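Local atomic coordinates of phospho-2-dehydro-3-deoxyheptonate aldolase (Francisella tularensis, PDB entry 3TQK), a protein that probably catalyses the condensation of phosphoenolpyruvate with D-erythrose 4-phosphate to give DAHP, the first step of chorismate biosynthesis. Residues V164-S174 / D195-F206. Residues are numbered along the deposited sequence; the frame is centred on the assembly and turned at random.
Sequences VESQVHRELAS and DAVKSATYPHHF
Arg170 lies with one face of its guanidinium over the backbone of Asp195 and Ala196, its CZ 3.7 Å from Ala196 CA. A methyl-sized side chain suits position 196, since it lets the flat group settle close to the helix. Two nitrogens fix the rotation of that group: NE, 3.1 Å from Val164 O, and NH2, at a longer distance, grip the same carbonyl oxygen side-on, close to the guanidinium plane. NH2 also reaches Asp195 OD2 through a bridging water, the other carboxylate oxygen, OD1, being hydrogen-bonded to Gln191 NE2, while NH1 binds Thr97 O of the second subunit; a long, many-handed arginine thus ties both segments to the dimer partner.

Aromatic contacts gather on Glu171, whose methylenes serve two rings. Its CB sits over a face of Phe206, 4.1 Å from the ring centroid, and its CG over a face of His204, 4.2 Å from that centroid. With CG anti to the carbonyl carbon (chi1 -66°), the methylenes lie over both rings and the chain runs on past Phe206, opposite in direction to that side chain. His204 is held in turn by NE2, which donates to Ser199 O at 2.8 Å (N-H...O 165°), and by ND1, hydrogen-bonded to Lys102 NZ of the second subunit.

Small residues allow close approach elsewhere: Ala173 CB meets Ala200 CB at 4.2 Å, and Ser174 CA makes a CA-H...O contact with Ala200 O.

The axes of segments 167-173 and 195-200 approach to 8.6 Å, at 49°; both pack on strand 179-183 of this TIM barrel, where Phe182 meets Ala173, Ala196 and Ala200, while strand 205-209 pairs antiparallel with 215-220.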
loop_
_atom_site.group_PDB
_atom_site.type_symbol
_atom_site.label_atom_id
_atom_site.label_comp_id
_atom_site.label_asym_id
_atom_site.label_seq_id
_atom_site.Cartn_x
_atom_site.Cartn_y
_atom_site.Cartn_z
ATOM N N VAL A 164 -2.254 5.451 -1.038
ATOM C CA VAL A 164 -1.715 6.803 -0.971
ATOM C C VAL A 164 -0.708 6.966 0.175
ATOM O O VAL A 164 0.201 7.787 0.083
ATOM C CB VAL A 164 -2.848 7.875 -0.839
ATOM C CG1 VAL A 164 -3.525 7.788 0.512
ATOM C CG2 VAL A 164 -2.278 9.285 -1.063
ATOM N N GLU A 165 -0.876 6.182 1.241
ATOM C CA GLU A 165 0.084 6.146 2.336
ATOM C C GLU A 165 1.151 5.076 2.134
ATOM O O GLU A 165 1.975 4.856 3.015
ATOM C CB GLU A 165 -0.618 5.877 3.652
ATOM C CG GLU A 165 -1.453 7.014 4.195
ATOM C CD GLU A 165 -2.080 6.642 5.520
ATOM O OE1 GLU A 165 -3.077 5.891 5.490
ATOM O OE2 GLU A 165 -1.573 7.079 6.576
ATOM N N SER A 166 1.138 4.396 1.000
ATOM C CA SER A 166 2.025 3.254 0.799
ATOM C C SER A 166 3.388 3.718 0.304
ATOM O O SER A 166 3.497 4.351 -0.732
ATOM C CB SER A 166 1.419 2.294 -0.219
ATOM O OG SER A 166 2.304 1.257 -0.548
ATOM N N GLN A 167 4.424 3.357 1.041
ATOM C CA GLN A 167 5.769 3.833 0.767
ATOM C C GLN A 167 6.272 3.437 -0.631
ATOM O O GLN A 167 6.861 4.270 -1.340
ATOM C CB GLN A 167 6.721 3.331 1.851
ATOM C CG GLN A 167 8.176 3.799 1.700
ATOM C CD GLN A 167 8.344 5.312 1.678
ATOM O OE1 GLN A 167 9.226 5.828 0.987
ATOM N NE2 GLN A 167 7.510 6.026 2.424
ATOM N N VAL A 168 6.044 2.196 -1.042
ATOM C CA VAL A 168 6.586 1.744 -2.327
ATOM C C VAL A 168 5.854 2.428 -3.483
ATOM O O VAL A 168 6.427 2.604 -4.555
ATOM C CB VAL A 168 6.569 0.197 -2.495
ATOM C CG1 VAL A 168 7.258 -0.224 -3.825
ATOM C CG2 VAL A 168 7.295 -0.476 -1.320
ATOM N N HIS A 169 4.604 2.836 -3.251
ATOM C CA HIS A 169 3.847 3.550 -4.271
ATOM C C HIS A 169 4.352 4.982 -4.497
ATOM O O HIS A 169 4.428 5.444 -5.642
ATOM C CB HIS A 169 2.349 3.496 -3.966
ATOM C CG HIS A 169 1.778 2.127 -4.162
ATOM N ND1 HIS A 169 1.853 1.147 -3.193
ATOM C CD2 HIS A 169 1.216 1.545 -5.249
ATOM C CE1 HIS A 169 1.312 0.033 -3.661
ATOM N NE2 HIS A 169 0.918 0.249 -4.905
ATOM N N ARG A 170 4.727 5.666 -3.417
ATOM C CA ARG A 170 5.385 6.964 -3.541
ATOM C C ARG A 170 6.737 6.789 -4.257
ATOM O O ARG A 170 7.070 7.526 -5.177
ATOM C CB ARG A 170 5.555 7.593 -2.160
ATOM C CG ARG A 170 4.235 7.856 -1.452
ATOM C CD ARG A 170 4.404 8.062 0.052
ATOM N NE ARG A 170 3.151 8.520 0.660
ATOM C CZ ARG A 170 3.060 9.217 1.786
ATOM N NH1 ARG A 170 4.142 9.527 2.474
ATOM N NH2 ARG A 170 1.873 9.591 2.242
ATOM N N GLU A 171 7.485 5.766 -3.881
ATOM C CA GLU A 171 8.778 5.491 -4.515
ATOM C C GLU A 171 8.642 5.172 -5.999
ATOM O O GLU A 171 9.401 5.681 -6.842
ATOM C CB GLU A 171 9.437 4.325 -3.803
ATOM C CG GLU A 171 9.809 4.654 -2.352
ATOM C CD GLU A 171 10.214 3.447 -1.550
ATOM O OE1 GLU A 171 9.892 2.301 -1.923
ATOM O OE2 GLU A 171 10.865 3.650 -0.521
ATOM N N LEU A 172 7.675 4.313 -6.295
ATOM C CA LEU A 172 7.326 3.938 -7.658
ATOM C C LEU A 172 6.993 5.176 -8.489
ATOM O O LEU A 172 7.484 5.335 -9.601
ATOM C CB LEU A 172 6.125 2.975 -7.634
ATOM C CG LEU A 172 5.414 2.696 -8.949
ATOM C CD1 LEU A 172 6.335 1.892 -9.885
ATOM C CD2 LEU A 172 4.132 1.942 -8.698
ATOM N N ALA A 173 6.163 6.055 -7.938
ATOM C CA ALA A 173 5.757 7.251 -8.648
ATOM C C ALA A 173 6.950 8.132 -8.920
ATOM O O ALA A 173 7.005 8.775 -9.963
ATOM C CB ALA A 173 4.694 8.028 -7.854
ATOM N N SER A 174 7.902 8.159 -7.980
ATOM C CA SER A 174 9.105 8.985 -8.126
ATOM C C SER A 174 10.005 8.535 -9.281
ATOM O O SER A 174 10.914 9.268 -9.670
ATOM C CB SER A 174 9.928 8.994 -6.832
ATOM O OG SER A 174 10.677 7.790 -6.683
ATOM N N ASP A 195 1.267 14.797 1.300
ATOM C CA ASP A 195 2.501 14.126 1.724
ATOM C C ASP A 195 3.037 13.216 0.614
ATOM O O ASP A 195 4.244 13.128 0.394
ATOM C CB ASP A 195 2.297 13.270 2.983
ATOM C CG ASP A 195 1.754 14.048 4.164
ATOM O OD1 ASP A 195 1.921 15.288 4.230
ATOM O OD2 ASP A 195 1.144 13.394 5.044
ATOM N N ALA A 196 2.144 12.533 -0.091
ATOM C CA ALA A 196 2.583 11.551 -1.068
ATOM C C ALA A 196 3.190 12.261 -2.266
ATOM O O ALA A 196 4.212 11.819 -2.809
ATOM C CB ALA A 196 1.428 10.650 -1.503
ATOM N N VAL A 197 2.531 13.329 -2.696
ATOM C CA VAL A 197 3.051 14.157 -3.779
ATOM C C VAL A 197 4.460 14.654 -3.405
ATOM O O VAL A 197 5.395 14.525 -4.189
ATOM C CB VAL A 197 2.113 15.350 -4.087
ATOM C CG1 VAL A 197 2.799 16.360 -4.992
ATOM C CG2 VAL A 197 0.813 14.866 -4.734
ATOM N N LYS A 198 4.598 15.185 -2.193
ATOM C CA LYS A 198 5.861 15.713 -1.721
ATOM C C LYS A 198 6.959 14.654 -1.756
ATOM O O LYS A 198 8.042 14.892 -2.303
ATOM C CB LYS A 198 5.707 16.241 -0.297
ATOM C CG LYS A 198 6.952 16.899 0.300
ATOM C CD LYS A 198 7.450 18.048 -0.553
ATOM C CE LYS A 198 8.457 18.928 0.202
ATOM N NZ LYS A 198 9.067 19.902 -0.745
ATOM N N SER A 199 6.670 13.492 -1.182
ATOM C CA SER A 199 7.616 12.387 -1.152
ATOM C C SER A 199 8.047 11.961 -2.543
ATOM O O SER A 199 9.210 11.649 -2.762
ATOM C CB SER A 199 7.028 11.194 -0.404
ATOM O OG SER A 199 7.924 10.102 -0.401
ATOM N N ALA A 200 7.108 11.956 -3.479
ATOM C CA ALA A 200 7.366 11.515 -4.849
ATOM C C ALA A 200 8.285 12.461 -5.645
ATOM O O ALA A 200 8.862 12.051 -6.665
ATOM C CB ALA A 200 6.038 11.295 -5.596
ATOM N N THR A 201 8.412 13.714 -5.202
ATOM C CA THR A 201 9.356 14.652 -5.825
ATOM C C THR A 201 10.824 14.298 -5.534
ATOM O O THR A 201 11.712 14.762 -6.252
ATOM C CB THR A 201 9.152 16.143 -5.377
ATOM O OG1 THR A 201 9.386 16.269 -3.966
ATOM C CG2 THR A 201 7.759 16.666 -5.735
ATOM N N TYR A 202 11.084 13.501 -4.493
ATOM C CA TYR A 202 12.450 13.172 -4.104
ATOM C C TYR A 202 13.024 11.981 -4.836
ATOM O O TYR A 202 12.280 11.143 -5.335
ATOM C CB TYR A 202 12.525 12.896 -2.609
ATOM C CG TYR A 202 12.362 14.145 -1.767
ATOM C CD1 TYR A 202 13.450 14.952 -1.464
ATOM C CD2 TYR A 202 11.120 14.508 -1.278
ATOM C CE1 TYR A 202 13.295 16.104 -0.676
ATOM C CE2 TYR A 202 10.950 15.628 -0.510
ATOM C CZ TYR A 202 12.030 16.426 -0.211
ATOM O OH TYR A 202 11.818 17.534 0.554
ATOM N N PRO A 203 14.362 11.887 -4.893
ATOM C CA PRO A 203 14.967 10.667 -5.388
ATOM C C PRO A 203 14.845 9.576 -4.326
ATOM O O PRO A 203 14.888 9.858 -3.122
ATOM C CB PRO A 203 16.441 11.054 -5.634
ATOM C CG PRO A 203 16.550 12.533 -5.325
ATOM C CD PRO A 203 15.375 12.874 -4.474
ATOM N N HIS A 204 14.678 8.345 -4.773
ATOM C CA HIS A 204 14.539 7.211 -3.880
ATOM C C HIS A 204 15.369 6.046 -4.424
ATOM O O HIS A 204 15.562 5.919 -5.640
ATOM C CB HIS A 204 13.057 6.782 -3.799
ATOM C CG HIS A 204 12.180 7.743 -3.059
ATOM N ND1 HIS A 204 12.057 7.731 -1.689
ATOM C CD2 HIS A 204 11.391 8.754 -3.497
ATOM C CE1 HIS A 204 11.225 8.690 -1.313
ATOM N NE2 HIS A 204 10.793 9.317 -2.394
ATOM N N HIS A 205 15.865 5.215 -3.512
ATOM C CA HIS A 205 16.351 3.887 -3.844
ATOM C C HIS A 205 15.295 2.900 -3.348
ATOM O O HIS A 205 14.909 2.942 -2.185
ATOM C CB HIS A 205 17.699 3.613 -3.173
ATOM C CG HIS A 205 18.868 4.246 -3.864
ATOM N ND1 HIS A 205 19.039 5.612 -3.941
ATOM C CD2 HIS A 205 19.940 3.697 -4.483
ATOM C CE1 HIS A 205 20.160 5.879 -4.587
ATOM N NE2 HIS A 205 20.734 4.734 -4.915
ATOM N N PHE A 206 14.803 2.038 -4.231
ATOM C CA PHE A 206 13.813 1.032 -3.833
ATOM C C PHE A 206 13.881 -0.212 -4.696
ATOM O O PHE A 206 14.449 -0.187 -5.776
ATOM C CB PHE A 206 12.403 1.623 -3.869
ATOM C CG PHE A 206 11.793 1.734 -5.255
ATOM C CD1 PHE A 206 12.247 2.667 -6.167
ATOM C CD2 PHE A 206 10.720 0.944 -5.612
ATOM C CE1 PHE A 206 11.659 2.778 -7.418
ATOM C CE2 PHE A 206 10.124 1.063 -6.845
ATOM C CZ PHE A 206 10.601 1.977 -7.750
HETATM O O HOH W 1 1.740 10.763 4.883
#